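Local coordinates for protein 3-keto-5-aminohexanoate cleavage enzyme (Burkholderia xenovorans LB400, PDB 3E49) that probably cleaves beta-keto acids such as 3-keto-5-aminohexanoate, using a zinc ion held in a TIM-barrel fold, at residues L85-S90 with R100-Y105. Sequence-based numbering, arbitrary orientation.
Sequences LTTGGS and RPATHY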
loop_
_atom_site.group_PDB
_atom_site.type_symbol
_atom_site.label_atom_id
_atom_site.label_comp_id
_atom_site.label_asym_id
_atom_site.label_seq_id
_atom_site.Cartn_x
_atom_site.Cartn_y
_atom_site.Cartn_z
ATOM N N LEU A 85 -7.543 32.171 6.785
ATOM C CA LEU A 85 -6.298 32.787 7.281
ATOM C C LEU A 85 -5.335 31.828 7.903
ATOM O O LEU A 85 -5.727 30.968 8.668
ATOM C CB LEU A 85 -6.595 33.812 8.380
ATOM C CG LEU A 85 -7.589 34.895 7.946
ATOM C CD1 LEU A 85 -7.708 35.935 9.081
ATOM C CD2 LEU A 85 -7.169 35.511 6.600
ATOM N N THR A 86 -4.053 32.055 7.638
ATOM C CA THR A 86 -2.999 31.251 8.201
ATOM C C THR A 86 -2.800 31.502 9.705
ATOM O O THR A 86 -3.041 32.617 10.170
ATOM C CB THR A 86 -1.653 31.529 7.496
ATOM O OG1 THR A 86 -0.673 30.681 8.066
ATOM C CG2 THR A 86 -1.189 32.992 7.688
ATOM N N THR A 87 -2.427 30.451 10.446
ATOM C CA THR A 87 -2.039 30.545 11.849
ATOM C C THR A 87 -0.581 30.178 11.986
ATOM O O THR A 87 -0.078 30.019 13.080
ATOM C CB THR A 87 -2.856 29.644 12.797
ATOM O OG1 THR A 87 -2.609 28.237 12.572
ATOM C CG2 THR A 87 -4.276 29.957 12.670
ATOM N N GLY A 88 0.083 29.996 10.857
ATOM C CA GLY A 88 1.492 29.639 10.851
ATOM C C GLY A 88 2.254 30.883 10.511
ATOM O O GLY A 88 2.967 31.469 11.363
ATOM N N GLY A 89 2.003 31.325 9.274
ATOM C CA GLY A 89 2.657 32.477 8.689
ATOM C C GLY A 89 4.075 32.001 8.421
ATOM O O GLY A 89 4.287 30.964 7.763
ATOM N N SER A 90 5.041 32.740 8.953
ATOM C CA SER A 90 6.428 32.351 8.849
ATOM C C SER A 90 6.788 31.413 10.008
ATOM O O SER A 90 6.470 31.709 11.182
ATOM C CB SER A 90 7.331 33.588 8.862
ATOM O OG SER A 90 8.704 33.240 8.898
ATOM N N ARG A 100 -2.838 36.102 16.081
ATOM C CA ARG A 100 -3.595 37.366 16.088
ATOM C C ARG A 100 -4.589 37.590 14.950
ATOM O O ARG A 100 -5.711 38.023 15.185
ATOM C CB ARG A 100 -2.675 38.575 16.254
ATOM C CG ARG A 100 -2.115 38.682 17.651
ATOM C CD ARG A 100 -1.613 40.095 17.941
ATOM N NE ARG A 100 -1.022 40.196 19.284
ATOM C CZ ARG A 100 0.281 40.187 19.558
ATOM N NH1 ARG A 100 1.190 40.094 18.593
ATOM N NH2 ARG A 100 0.680 40.278 20.822
ATOM N N PRO A 101 -4.178 37.339 13.704
ATOM C CA PRO A 101 -5.118 37.516 12.607
ATOM C C PRO A 101 -6.397 36.671 12.724
ATOM O O PRO A 101 -7.500 37.200 12.575
ATOM C CB PRO A 101 -4.284 37.117 11.375
ATOM C CG PRO A 101 -2.897 37.399 11.777
ATOM C CD PRO A 101 -2.838 36.992 13.208
ATOM N N ALA A 102 -6.243 35.390 13.027
ATOM C CA ALA A 102 -7.371 34.485 13.137
ATOM C C ALA A 102 -8.254 34.872 14.312
ATOM O O ALA A 102 -9.490 34.911 14.193
ATOM C CB ALA A 102 -6.858 33.056 13.316
ATOM N N THR A 103 -7.608 35.153 15.450
ATOM C CA THR A 103 -8.347 35.506 16.674
ATOM C C THR A 103 -9.033 36.857 16.521
ATOM O O THR A 103 -10.135 37.033 17.026
ATOM C CB THR A 103 -7.471 35.416 17.960
ATOM O OG1 THR A 103 -6.257 36.123 17.765
ATOM C CG2 THR A 103 -7.088 33.975 18.262
ATOM N N HIS A 104 -8.425 37.785 15.777
ATOM C CA HIS A 104 -9.034 39.088 15.552
ATOM C C HIS A 104 -10.118 39.096 14.479
ATOM O O HIS A 104 -11.216 39.662 14.673
ATOM C CB HIS A 104 -7.992 40.140 15.173
ATOM C CG HIS A 104 -8.601 41.462 14.820
ATOM N ND1 HIS A 104 -8.889 42.426 15.765
ATOM C CD2 HIS A 104 -9.035 41.955 13.638
ATOM C CE1 HIS A 104 -9.445 43.465 15.170
ATOM N NE2 HIS A 104 -9.547 43.206 13.879
ATOM N N TYR A 105 -9.802 38.510 13.327
ATOM C CA TYR A 105 -10.713 38.529 12.191
ATOM C C TYR A 105 -11.821 37.479 12.232
ATOM O O TYR A 105 -12.849 37.648 11.571
ATOM C CB TYR A 105 -9.923 38.480 10.877
ATOM C CG TYR A 105 -9.105 39.764 10.607
ATOM C CD1 TYR A 105 -9.746 40.962 10.340
ATOM C CD2 TYR A 105 -7.714 39.747 10.572
ATOM C CE1 TYR A 105 -9.044 42.121 10.093
ATOM C CE2 TYR A 105 -6.999 40.906 10.317
ATOM C CZ TYR A 105 -7.676 42.091 10.080
ATOM O OH TYR A 105 -6.987 43.243 9.827
HETATM O O HOH W 1 -3.670 33.679 12.778
#
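L85, at the C-terminal end of strand 82-85, packs against P101, A102 and Y105 of helix 95-105, the helix that follows this strand in a beta/alpha unit of the TIM barrel. The apolar part of the contact centres on one methyl group. L85 CD1 lies 3.8 Å from Y105 CB and also approaches CD2 of the tyrosine ring obliquely, the two side chains crossing at about a right angle. The same methyl sits 3.7 Å from P101 O, a carbonyl already engaged within the helix by Y105 N, and P101 CB is a more distant neighbour. The leucine reaches this spot with CG beside the backbone N (chi1 -55°), anti to the carbonyl carbon, and with CD1 anti to CA. F68 of helix 65-68 touches L85, P101 and Y105 as well, while the tyrosine hydroxyl is hydrogen-bonded to P65 O. Farther along the loop, T87 CG2 meets A102 CB at 4.1 Å; the hydroxyl of T87 is bonded to S111 O on the next barrel strand.

No direct hydrogen bond joins the two segments, but a water bridges them. It donates to T86 O at 2.9 Å and accepts from A102 N at 3.1 Å. This amide lies at a kink, where it has no bond to the preceding helical turn, and the water satisfies it. T86 O also receives Q63 NE2.

Beyond L85 the chain turns into the loop on the zinc side of the barrel, with the T87 side chain about 9 Å from the metal. At this bend T86 OG1 accepts from G88 N, an ST turn, and from G89 N, the ST motif, both at 3.0 Å, with N-H...O angles of 157° and 148°.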